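Local coordinates for protein CaaX farnesyltransferase alpha subunit Ram2 (Aspergillus fumigatus, PDB 4L9P) that forms the alpha subunit of the heterodimeric protein farnesyltransferase, which probably attaches an isoprenoid to the cysteine of CaaX-type protein substrates, at residues A[148-153]-A[161-166]; A[113-118]-A[123-128]; A[103-108]-A[130-135]; A[188-193]-A[197-202]. The protein carries 1 engineered substitution. All blocks are in the same frame, centred on the assembly; numbering follows the deposited sequence. Where two conformers were deposited one is given.

Interaction 1: A[148-153]-A[161-166]; sequences DFLMEM and YHVWTY. With FII ([(3,7,11-trimethyl-dodeca-2,6,10-trienyloxycarbamoyl)-methyl]-phosphonic acid), chain Q.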
# COMPACT_ATOMS: atom_id res chain seq x y z
N ASP A 148 9.02 3.54 26.72
CA ASP A 148 9.28 4.98 26.72
C ASP A 148 9.96 5.44 25.43
O ASP A 148 9.68 6.53 24.94
CB ASP A 148 10.21 5.36 27.91
CG ASP A 148 9.46 5.49 29.21
OD1 ASP A 148 8.26 5.20 29.29
OD2 ASP A 148 10.09 5.88 30.20
N PHE A 149 10.87 4.63 24.89
CA PHE A 149 11.48 5.01 23.63
C PHE A 149 10.41 5.09 22.54
O PHE A 149 10.42 6.03 21.69
CB PHE A 149 12.59 4.04 23.16
CG PHE A 149 13.25 4.55 21.92
CD1 PHE A 149 14.01 5.71 22.00
CD2 PHE A 149 13.03 3.96 20.70
CE1 PHE A 149 14.52 6.30 20.85
CE2 PHE A 149 13.61 4.50 19.52
CZ PHE A 149 14.31 5.69 19.60
N LEU A 150 9.49 4.11 22.48
CA LEU A 150 8.46 4.17 21.45
C LEU A 150 7.63 5.45 21.66
O LEU A 150 7.25 6.11 20.65
CB LEU A 150 7.54 2.95 21.52
CG LEU A 150 8.34 1.65 21.34
CD1 LEU A 150 7.33 0.51 21.31
CD2 LEU A 150 9.24 1.66 20.11
N MET A 151 7.37 5.87 22.90
CA MET A 151 6.65 7.13 23.11
C MET A 151 7.46 8.36 22.73
O MET A 151 6.84 9.36 22.32
CB MET A 151 6.19 7.24 24.56
CG MET A 151 5.13 6.16 24.90
SD MET A 151 3.65 6.23 23.87
CE MET A 151 2.70 7.45 24.77
N GLU A 152 8.80 8.31 22.78
CA GLU A 152 9.63 9.38 22.23
C GLU A 152 9.37 9.51 20.73
O GLU A 152 9.31 10.63 20.17
CB GLU A 152 11.11 9.06 22.42
CG GLU A 152 12.00 10.30 22.36
CD GLU A 152 13.43 10.10 22.93
OE1 GLU A 152 14.26 11.01 22.80
OE2 GLU A 152 13.74 9.03 23.48
N MET A 153 9.22 8.37 20.05
CA MET A 153 8.96 8.42 18.60
C MET A 153 7.56 8.96 18.36
O MET A 153 7.39 9.80 17.44
CB MET A 153 9.06 7.00 17.99
CG MET A 153 10.46 6.38 18.07
SD MET A 153 11.73 7.30 17.13
CE MET A 153 11.02 7.32 15.46
N TYR A 161 3.77 4.63 11.00
CA TYR A 161 3.28 3.28 10.74
C TYR A 161 4.31 2.25 11.13
O TYR A 161 3.93 1.17 11.67
CB TYR A 161 2.96 3.15 9.20
CG TYR A 161 2.08 1.98 8.86
CD1 TYR A 161 2.62 0.70 8.70
CD2 TYR A 161 0.68 2.13 8.72
CE1 TYR A 161 1.81 -0.40 8.37
CE2 TYR A 161 -0.12 1.05 8.40
CZ TYR A 161 0.47 -0.22 8.25
OH TYR A 161 -0.31 -1.32 7.92
N HIS A 162 5.59 2.49 10.87
CA HIS A 162 6.58 1.45 11.16
C HIS A 162 6.78 1.28 12.65
O HIS A 162 7.07 0.17 13.10
CB HIS A 162 7.90 1.86 10.52
CG HIS A 162 7.82 1.97 9.03
ND1 HIS A 162 8.05 3.15 8.34
CD2 HIS A 162 7.30 1.11 8.14
CE1 HIS A 162 7.81 2.95 7.05
NE2 HIS A 162 7.41 1.70 6.90
N VAL A 163 6.63 2.37 13.42
CA VAL A 163 6.77 2.23 14.86
C VAL A 163 5.55 1.53 15.41
O VAL A 163 5.72 0.69 16.33
CB VAL A 163 6.94 3.62 15.53
CG1 VAL A 163 7.19 3.43 17.07
CG2 VAL A 163 8.13 4.36 14.88
N TRP A 164 4.32 1.81 14.96
CA TRP A 164 3.20 1.02 15.41
C TRP A 164 3.33 -0.44 15.02
O TRP A 164 2.97 -1.31 15.84
CB TRP A 164 1.87 1.59 14.82
CG TRP A 164 1.42 2.87 15.52
CD1 TRP A 164 1.48 4.18 15.02
CD2 TRP A 164 0.90 2.95 16.85
NE1 TRP A 164 0.97 5.04 15.97
CE2 TRP A 164 0.60 4.32 17.09
CE3 TRP A 164 0.61 1.99 17.85
CZ2 TRP A 164 -0.01 4.75 18.30
CZ3 TRP A 164 0.06 2.43 19.05
CH2 TRP A 164 -0.26 3.81 19.29
N THR A 165 3.80 -0.76 13.82
CA THR A 165 4.00 -2.14 13.43
C THR A 165 4.98 -2.82 14.39
O THR A 165 4.72 -3.95 14.86
CB THR A 165 4.50 -2.22 11.97
OG1 THR A 165 3.42 -1.76 11.13
CG2 THR A 165 4.87 -3.66 11.62
N TYR A 166 6.07 -2.11 14.71
CA TYR A 166 7.02 -2.70 15.69
C TYR A 166 6.31 -2.90 17.02
O TYR A 166 6.50 -3.97 17.68
CB TYR A 166 8.19 -1.78 15.82
CG TYR A 166 9.14 -2.27 16.97
CD1 TYR A 166 10.06 -3.32 16.77
CD2 TYR A 166 8.99 -1.72 18.24
CE1 TYR A 166 10.85 -3.77 17.83
CE2 TYR A 166 9.77 -2.18 19.31
CZ TYR A 166 10.69 -3.20 19.05
OH TYR A 166 11.52 -3.65 20.06
C1 FII Q . 4.43 -2.57 -4.49
C2 FII Q . 4.78 -1.69 -3.32
C6 FII Q . 6.19 -1.68 -2.93
C10 FII Q . 3.68 -1.25 -2.44
C11 FII Q . 3.89 -0.43 -1.17
C12 FII Q . 3.58 1.06 -1.52
C15 FII Q . 3.28 2.00 -0.36
C18 FII Q . 2.98 3.47 -0.65
C22 FII Q . 3.73 1.53 0.99
C23 FII Q . 3.10 2.28 2.15
C24 FII Q . 3.77 1.96 3.44
C27 FII Q . 3.46 3.00 4.47
C30 FII Q . 2.22 2.72 5.30
C34 FII Q . 4.64 3.72 4.99
C35 FII Q . 4.58 4.60 6.22
O36 FII Q . 4.80 5.96 5.89
N42 FII Q . 3.96 6.48 4.94
C43 FII Q . 2.93 7.26 5.50
O44 FII Q . 2.75 7.43 6.71
C45 FII Q . 2.05 7.91 4.45
P46 FII Q . 0.27 8.11 4.97
O49 FII Q . -0.14 6.80 5.54
O50 FII Q . 0.18 9.28 5.90
O51 FII Q . -0.43 8.40 3.62

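Interaction 2: A[113-118]-A[123-128]; sequences NKVALK and YQIWHH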
# COMPACT_ATOMS: atom_id res chain seq x y z
N ASN A 113 18.71 3.58 18.75
CA ASN A 113 17.78 4.63 19.16
C ASN A 113 18.21 5.99 18.59
O ASN A 113 17.37 6.81 18.19
CB ASN A 113 17.77 4.79 20.67
CG ASN A 113 17.09 3.66 21.39
OD1 ASN A 113 16.42 2.81 20.78
ND2 ASN A 113 17.29 3.60 22.71
N LYS A 114 19.50 6.27 18.58
CA LYS A 114 19.99 7.53 18.01
C LYS A 114 19.74 7.64 16.51
O LYS A 114 19.39 8.71 16.00
CB LYS A 114 21.53 7.66 18.29
CG LYS A 114 21.82 7.78 19.80
CD LYS A 114 23.32 7.58 20.08
CE LYS A 114 23.60 7.11 21.53
NZ LYS A 114 25.04 6.91 21.97
N VAL A 115 19.93 6.54 15.79
CA VAL A 115 19.65 6.52 14.37
C VAL A 115 18.15 6.74 14.11
O VAL A 115 17.75 7.51 13.22
CB VAL A 115 20.12 5.17 13.71
CG1 VAL A 115 19.93 5.26 12.17
CG2 VAL A 115 21.62 4.88 14.00
N ALA A 116 17.31 6.07 14.92
CA ALA A 116 15.86 6.13 14.79
C ALA A 116 15.37 7.57 15.01
O ALA A 116 14.46 8.02 14.35
CB ALA A 116 15.17 5.14 15.78
N LEU A 117 16.00 8.27 15.97
CA LEU A 117 15.62 9.68 16.30
C LEU A 117 16.05 10.63 15.20
O LEU A 117 15.46 11.71 15.06
CB LEU A 117 16.25 10.10 17.64
CG LEU A 117 15.57 9.47 18.86
CD1 LEU A 117 16.44 9.73 20.12
CD2 LEU A 117 14.19 10.10 19.01
N LYS A 118 16.99 10.23 14.36
CA LYS A 118 17.46 11.11 13.29
C LYS A 118 16.66 10.92 12.02
O LYS A 118 16.57 11.86 11.21
CB LYS A 118 18.93 10.89 12.96
CG LYS A 118 19.90 11.51 13.94
CD LYS A 118 21.33 11.24 13.41
CE LYS A 118 22.42 11.67 14.42
NZ LYS A 118 23.84 11.48 13.91
N TYR A 123 11.94 1.59 6.73
CA TYR A 123 11.70 0.17 7.02
C TYR A 123 12.83 -0.53 7.77
O TYR A 123 12.57 -1.39 8.64
CB TYR A 123 11.48 -0.59 5.73
CG TYR A 123 10.07 -0.49 5.16
CD1 TYR A 123 9.75 0.51 4.25
CD2 TYR A 123 9.07 -1.40 5.57
CE1 TYR A 123 8.48 0.55 3.66
CE2 TYR A 123 7.79 -1.28 4.97
CZ TYR A 123 7.54 -0.30 4.05
OH TYR A 123 6.27 -0.19 3.44
N GLN A 124 14.08 -0.14 7.49
CA GLN A 124 15.23 -0.91 7.92
C GLN A 124 15.42 -0.71 9.40
O GLN A 124 15.66 -1.68 10.12
CB GLN A 124 16.47 -0.38 7.19
CG GLN A 124 16.57 -0.85 5.71
CD GLN A 124 15.53 -0.19 4.85
OE1 GLN A 124 15.42 1.04 4.83
NE2 GLN A 124 14.77 -1.01 4.12
N ILE A 125 15.30 0.54 9.88
CA ILE A 125 15.65 0.76 11.29
C ILE A 125 14.71 -0.02 12.22
O ILE A 125 15.09 -0.56 13.27
CB ILE A 125 15.49 2.30 11.58
CG1 ILE A 125 16.70 3.03 10.99
CG2 ILE A 125 15.26 2.65 13.06
CD1 ILE A 125 16.41 4.58 10.89
N TRP A 126 13.44 -0.11 11.83
CA TRP A 126 12.43 -0.76 12.65
C TRP A 126 12.39 -2.26 12.44
O TRP A 126 12.12 -3.00 13.39
CB TRP A 126 11.06 -0.06 12.49
CG TRP A 126 11.21 1.31 13.09
CD1 TRP A 126 11.54 2.50 12.46
CD2 TRP A 126 11.18 1.60 14.48
NE1 TRP A 126 11.78 3.48 13.39
CE2 TRP A 126 11.56 2.95 14.65
CE3 TRP A 126 10.90 0.83 15.62
CZ2 TRP A 126 11.64 3.55 15.92
CZ3 TRP A 126 10.99 1.41 16.85
CH2 TRP A 126 11.34 2.78 17.01
N HIS A 127 12.72 -2.72 11.23
CA HIS A 127 12.96 -4.15 11.03
C HIS A 127 14.20 -4.60 11.85
O HIS A 127 14.16 -5.63 12.54
CB HIS A 127 13.12 -4.54 9.56
CG HIS A 127 13.37 -6.00 9.42
ND1 HIS A 127 12.43 -6.94 9.78
CD2 HIS A 127 14.47 -6.69 9.02
CE1 HIS A 127 12.93 -8.15 9.61
NE2 HIS A 127 14.17 -8.03 9.14
N HIS A 128 15.28 -3.81 11.83
CA HIS A 128 16.51 -4.18 12.55
C HIS A 128 16.19 -4.27 14.03
O HIS A 128 16.67 -5.18 14.73
CB HIS A 128 17.56 -3.10 12.30
CG HIS A 128 18.91 -3.44 12.84
ND1 HIS A 128 19.70 -4.43 12.28
CD2 HIS A 128 19.64 -2.84 13.81
CE1 HIS A 128 20.86 -4.46 12.93
NE2 HIS A 128 20.86 -3.51 13.87
O HOH W 1 12.98 6.07 12.80

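Interaction 3: A[103-108]-A[130-135]; sequences KDLNEE and QVLMSS. With EDO (1,2-ethanediol), chain I.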
# COMPACT_ATOMS: atom_id res chain seq x y z
N LYS A 103 28.10 -9.58 19.92
CA LYS A 103 28.15 -8.21 20.43
C LYS A 103 27.05 -7.97 21.48
O LYS A 103 25.98 -8.62 21.48
CB LYS A 103 27.91 -7.23 19.26
CG LYS A 103 29.00 -7.33 18.17
CD LYS A 103 30.45 -7.01 18.76
CE LYS A 103 30.51 -5.55 19.31
NZ LYS A 103 31.83 -5.24 19.98
N ASP A 104 27.27 -6.97 22.32
CA ASP A 104 26.29 -6.58 23.35
C ASP A 104 25.13 -5.86 22.63
O ASP A 104 25.29 -4.76 22.06
CB ASP A 104 27.01 -5.59 24.30
CG ASP A 104 26.15 -5.13 25.48
OD1 ASP A 104 24.94 -4.88 25.31
OD2 ASP A 104 26.69 -5.04 26.62
N LEU A 105 23.97 -6.48 22.66
CA LEU A 105 22.85 -5.87 21.92
C LEU A 105 22.16 -4.81 22.72
O LEU A 105 21.39 -4.02 22.10
CB LEU A 105 21.86 -6.97 21.50
CG LEU A 105 22.46 -8.08 20.58
CD1 LEU A 105 21.36 -9.00 20.07
CD2 LEU A 105 23.29 -7.52 19.42
N ASN A 106 22.38 -4.70 24.03
CA ASN A 106 21.91 -3.52 24.75
C ASN A 106 22.59 -2.30 24.19
O ASN A 106 21.93 -1.24 23.99
CB ASN A 106 22.22 -3.59 26.26
CG ASN A 106 21.47 -4.68 26.95
OD1 ASN A 106 20.30 -4.94 26.64
ND2 ASN A 106 22.12 -5.33 27.92
N GLU A 107 23.89 -2.40 23.95
CA GLU A 107 24.62 -1.27 23.37
C GLU A 107 24.19 -1.00 21.92
O GLU A 107 24.09 0.16 21.51
CB GLU A 107 26.14 -1.51 23.45
CG GLU A 107 26.62 -1.38 24.87
CD GLU A 107 28.08 -1.67 25.03
OE1 GLU A 107 28.73 -2.07 24.02
OE2 GLU A 107 28.58 -1.49 26.19
N GLU A 108 23.88 -2.05 21.17
CA GLU A 108 23.36 -1.86 19.83
C GLU A 108 22.02 -1.13 19.87
O GLU A 108 21.80 -0.23 19.01
CB GLU A 108 23.23 -3.20 19.08
CG GLU A 108 22.58 -3.07 17.67
CD GLU A 108 23.43 -2.39 16.58
OE1 GLU A 108 24.54 -1.88 16.85
OE2 GLU A 108 22.95 -2.34 15.40
N GLN A 130 13.42 -5.18 15.44
CA GLN A 130 12.70 -6.43 15.67
C GLN A 130 13.67 -7.65 15.58
O GLN A 130 13.60 -8.58 16.42
CB GLN A 130 11.64 -6.58 14.58
CG GLN A 130 10.85 -7.89 14.66
CD GLN A 130 9.71 -7.95 13.61
OE1 GLN A 130 9.09 -6.91 13.24
NE2 GLN A 130 9.46 -9.14 13.10
N VAL A 131 14.62 -7.59 14.66
CA VAL A 131 15.64 -8.66 14.53
C VAL A 131 16.42 -8.77 15.86
O VAL A 131 16.62 -9.87 16.36
CB VAL A 131 16.59 -8.35 13.32
CG1 VAL A 131 17.81 -9.29 13.31
CG2 VAL A 131 15.77 -8.50 12.04
N LEU A 132 16.83 -7.65 16.42
CA LEU A 132 17.60 -7.68 17.64
C LEU A 132 16.77 -8.09 18.83
O LEU A 132 17.15 -8.99 19.60
CB LEU A 132 18.17 -6.30 17.94
CG LEU A 132 19.10 -5.67 16.91
CD1 LEU A 132 19.37 -4.18 17.33
CD2 LEU A 132 20.36 -6.46 16.77
N MET A 133 15.59 -7.46 18.98
CA MET A 133 14.79 -7.65 20.17
C MET A 133 14.16 -9.05 20.24
O MET A 133 13.79 -9.54 21.33
CB MET A 133 13.68 -6.60 20.14
CG MET A 133 12.86 -6.48 21.46
SD MET A 133 13.84 -5.98 22.89
CE MET A 133 14.59 -4.50 22.31
N SER A 134 14.08 -9.71 19.11
CA SER A 134 13.54 -11.07 19.07
C SER A 134 14.49 -12.09 19.69
O SER A 134 14.10 -13.26 19.86
CB SER A 134 13.22 -11.48 17.62
OG SER A 134 14.40 -11.64 16.87
N SER A 135 15.74 -11.70 19.99
CA SER A 135 16.67 -12.69 20.54
C SER A 135 16.43 -12.84 22.03
O SER A 135 16.83 -11.94 22.83
CB SER A 135 18.08 -12.23 20.32
OG SER A 135 18.93 -13.22 20.95
C1 EDO I . 13.45 -12.01 13.24
O1 EDO I . 13.14 -12.24 11.86
C2 EDO I . 12.46 -10.99 13.74
O2 EDO I . 11.11 -11.36 13.41

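Interaction 4: A[188-193]-A[197-202]; sequences ALLKAD and NSAWNH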
# COMPACT_ATOMS: atom_id res chain seq x y z
N ALA A 188 -3.07 7.87 26.40
CA ALA A 188 -2.41 9.17 26.36
C ALA A 188 -2.44 9.72 24.94
O ALA A 188 -2.62 10.93 24.74
CB ALA A 188 -0.98 9.04 26.84
N LEU A 189 -2.20 8.86 23.93
CA LEU A 189 -2.21 9.32 22.53
C LEU A 189 -3.63 9.72 22.16
O LEU A 189 -3.78 10.73 21.41
CB LEU A 189 -1.67 8.20 21.64
CG LEU A 189 -0.13 8.08 21.83
CD1 LEU A 189 0.34 6.69 21.40
CD2 LEU A 189 0.60 9.19 21.04
N LEU A 190 -4.64 9.01 22.65
CA LEU A 190 -6.03 9.39 22.30
C LEU A 190 -6.51 10.62 23.07
O LEU A 190 -7.39 11.33 22.63
CB LEU A 190 -6.96 8.21 22.47
CG LEU A 190 -6.71 7.07 21.49
CD1 LEU A 190 -7.67 5.95 21.81
CD2 LEU A 190 -6.88 7.57 20.03
N LYS A 191 -5.93 10.88 24.25
CA LYS A 191 -6.23 12.15 24.92
C LYS A 191 -5.64 13.30 24.09
O LYS A 191 -6.30 14.34 23.90
CB LYS A 191 -5.66 12.09 26.36
CG LYS A 191 -5.92 13.39 27.11
CD LYS A 191 -5.52 13.22 28.59
CE LYS A 191 -5.86 14.51 29.28
NZ LYS A 191 -4.68 15.34 29.02
N ALA A 192 -4.39 13.14 23.60
CA ALA A 192 -3.76 14.21 22.82
C ALA A 192 -4.50 14.39 21.49
O ALA A 192 -4.64 15.54 21.04
CB ALA A 192 -2.29 13.85 22.56
N ASP A 193 -4.91 13.29 20.86
CA ASP A 193 -5.62 13.42 19.55
C ASP A 193 -6.56 12.22 19.44
O ASP A 193 -6.15 11.12 19.06
CB ASP A 193 -4.65 13.47 18.37
CG ASP A 193 -5.33 13.77 17.07
OD1 ASP A 193 -6.58 13.73 17.04
OD2 ASP A 193 -4.60 14.04 16.10
N ASN A 197 -6.08 7.28 14.48
CA ASN A 197 -6.55 5.95 14.15
C ASN A 197 -5.53 4.89 14.43
O ASN A 197 -5.92 3.74 14.68
CB ASN A 197 -6.93 5.88 12.64
CG ASN A 197 -7.75 4.67 12.35
OD1 ASN A 197 -8.94 4.59 12.80
ND2 ASN A 197 -7.19 3.70 11.59
N SER A 198 -4.23 5.23 14.41
CA SER A 198 -3.21 4.19 14.70
C SER A 198 -3.34 3.73 16.15
O SER A 198 -3.18 2.53 16.48
CB SER A 198 -1.80 4.78 14.54
OG SER A 198 -1.67 5.26 13.18
N ALA A 199 -3.69 4.66 17.04
CA ALA A 199 -3.87 4.28 18.45
C ALA A 199 -5.15 3.42 18.65
O ALA A 199 -5.15 2.46 19.44
CB ALA A 199 -3.88 5.54 19.32
N TRP A 200 -6.23 3.76 17.92
CA TRP A 200 -7.42 2.93 17.96
C TRP A 200 -7.12 1.52 17.44
O TRP A 200 -7.61 0.55 18.02
CB TRP A 200 -8.55 3.55 17.12
CG TRP A 200 -9.20 4.71 17.81
CD1 TRP A 200 -8.96 6.05 17.56
CD2 TRP A 200 -10.19 4.65 18.85
NE1 TRP A 200 -9.77 6.82 18.38
CE2 TRP A 200 -10.51 5.98 19.20
CE3 TRP A 200 -10.81 3.59 19.54
CZ2 TRP A 200 -11.45 6.30 20.21
CZ3 TRP A 200 -11.76 3.91 20.54
CH2 TRP A 200 -12.08 5.25 20.83
N ASN A 201 -6.32 1.41 16.37
CA ASN A 201 -6.00 0.11 15.83
C ASN A 201 -5.23 -0.75 16.83
O ASN A 201 -5.47 -1.95 16.96
CB ASN A 201 -5.26 0.29 14.47
CG ASN A 201 -4.88 -1.05 13.87
OD1 ASN A 201 -5.75 -1.75 13.33
ND2 ASN A 201 -3.63 -1.49 14.08
N HIS A 202 -4.27 -0.10 17.51
CA HIS A 202 -3.48 -0.84 18.53
C HIS A 202 -4.40 -1.20 19.67
O HIS A 202 -4.28 -2.31 20.24
CB HIS A 202 -2.34 0.05 19.00
CG HIS A 202 -1.31 -0.70 19.80
ND1 HIS A 202 -0.41 -1.56 19.19
CD2 HIS A 202 -1.00 -0.70 21.13
CE1 HIS A 202 0.39 -2.06 20.11
NE2 HIS A 202 0.03 -1.58 21.29

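Interaction 1: A[148-153]-A[161-166]
Leu150 and Val163 mark the closest backbone approach of two helical segments, 148-153 and 161-166, their CA atoms 7.1 Å apart; the segments are antiparallel, 161° between their N-to-C directions. Everything that crosses between them is apolar. Val163 presents both methyls: CG1 lies 4.1 Å from CD2 of Leu150, while Met153 reaches the same valine with CB and, because its chain bends at chi2 and chi3, with the methyl CE as well. Leu150 then runs at roughly a right angle to Tyr166 and sets CD2 3.9 Å from CD2 of that ring, CD1 touching the same flank. The ring is thrown toward the leucine by a CG anti to the backbone N (chi1 173°), and its hydroxyl is hydrogen-bonded to Glu146.

Ligand contacts come from the first turn of helix 161-174. The farnesyl analogue FII lays its methyl C30 over one face of Tyr161, displaced toward the rim and 3.6 Å from CG, and its C35 packs 3.7 Å from CE1 of His162. The Tyr161 hydroxyl is hydrogen-bonded to Glu309 and Gly304 of the beta subunit Ram1, bonds that would hold the ring in place beside the isoprenoid. In this hairpin the start of the second helix thus faces both Ram1 and FII, while the buried packing of consecutive antiparallel helices behind it is characteristic of the helical-hairpin repeat of prenyltransferase alpha subunits.

Interaction 2: A[113-118]-A[123-128]
A helical hairpin of the prenyltransferase alpha-subunit repeat closes here, where Ala116 meets Ile125 across the short turn between helix 105-118 and helix 123-133. The two CA atoms stand 6.4 Å apart, near enough for the alanine methyl to rest directly on the opposing side chain: Ala116 CB is 3.7 Å from Ile125 CG2. The other branch of the isoleucine serves Val115. With CG1 anti to the carbonyl carbon (chi1 -78°) and the chain extended beyond it, Ile125 brings CD1 to 3.8 Å from Val115 CG1.

Such antiparallel pairs, here with 150° between their directions, stack side by side to build the right-handed superhelix of the alpha subunit. Trp126 adds the polar part of the joint. Its CZ2 touches Ala116 CB at 3.9 Å, and Ile125 CG2 of its own helix sits over one face toward the rim. A water lies in the plane of the indole, at its edge, accepting from Trp126 NE1 at 2.9 Å and donating to Ala116 O at 2.9 Å, so that one molecule satisfies the buried N-H and ties it to the carbonyl near the end of the preceding helix. On helix 123-133, in the conformer described, Gln124 NE2 is hydrogen-bonded to the backbone of the bound peptide.

Interaction 3: A[103-108]-A[130-135]
Leu132 of segment 130-135 is the meeting point for Leu105 and Glu108, side chains one turn apart on helix 105-118. The packing is by carbon alone. Leu132 CD2 lies 4.1 Å from Leu105 CD2, and Leu132 CD1 sits 3.4 Å from Glu108 CG, a tight approach for two aliphatic carbons. Glu108 meets the leucine at about a right angle: CG is anti to the backbone N (chi1 176°), and the bend at chi2 (71°) turns the carboxylate off this line, leaving the methylene against Leu132. Among the surrounding helices, Leu98 of helix 88-100 also packs on Leu132.

Polar bonds stay within each segment or lead outside the contact. Asp104 is the N-cap of helix 105-118; its OD1 accepts from Glu107 N at 3.0 Å, the donor standing above the carboxylate plane, and more weakly from Asn106 N. On the partner, Ser134 OG donates to Val131 O at 2.9 Å, three residues back. An ethanediol, probably from the crystallisation liquor, takes a bond of 2.8 Å at its O2 from Gln130 NE2, with a nearly straight angle of 160°.

The Glu108 carboxylate is buried, yet both oxygens have partners: OE1 forms a salt bridge with Arg94, and OE2 has a partner on helix 123-133, His128. The chemistry thus divides along one side chain, its CG contributing to the hydrophobic seam between the paired helices while its charged end joins a polar cluster, where the neighbouring Arg94 would probably favour the ionised carboxylate.

Interaction 4: A[188-193]-A[197-202]
The helical parts of segments 188-193 and 197-202, on helices 180-192 and 197-208, run antiparallel, 149° between their directions, with axes 9.3 Å apart at closest and the CA atoms of Leu189 and Ala199 separated by 6.7 Å. They are the facing ends of a helical hairpin, the repeating element of the prenyltransferase alpha subunit, and the small Ala199 is what meets the leucines where the backbones come close. Its CB lies 4.2 Å from Leu189 CB and 3.7 Å from Leu190 CD2, wedged toward both residues of the first helix.

Leu190 contributes the largest share, crossing Trp200 at about a right angle and giving the indole both of its methyls. CD1 is placed squarely over one face, 4.0 Å from the centroid of the five-membered ring and only 16° off its normal, a CH-pi contact. The tryptophan reaches this position with CG anti to the carbonyl carbon (chi1 -75°), while NE1 is hydrogen-bonded to Val194 O in the connecting turn, a bond that would help to fix the rotation of the indole under the leucine.

The turn and the start of the second helix face the beta subunit Ram1: Asp193, just past the first helix, is hydrogen-bonded to Thr88 and Thr90 of that chain, and Asn197 and Ser198 to its Glu309. Beside the CH-pi pair, the second methyl of Leu190 presses on the pyrrole part of Trp200, CD2 standing 3.4 Å from NE1.

How the interactions relate
Interactions 2 and 3 join the same two helices, 105-118 and 123-133, interaction 2 lying inside the loop that interaction 3 closes; their centres are 13 Å apart, bridged by a probable hydrogen bond of 2.8 Å between His128 NE2 and Glu108 OE2. Interactions 1 and 4 follow in series as the next hairpins. Interaction 1 touches all the others: His162 NE2 is 3.5 Å from Tyr123 CZ of interaction 2 in the conformer described, Tyr166 packs on Met133 in interaction 3, and Trp164 packs against Leu189 and Ala199 in interaction 4. Interactions 3 and 4 lie about 28 Å apart, centre to centre. Tyr161, His162 and Tyr123 border the isoprenoid analogue.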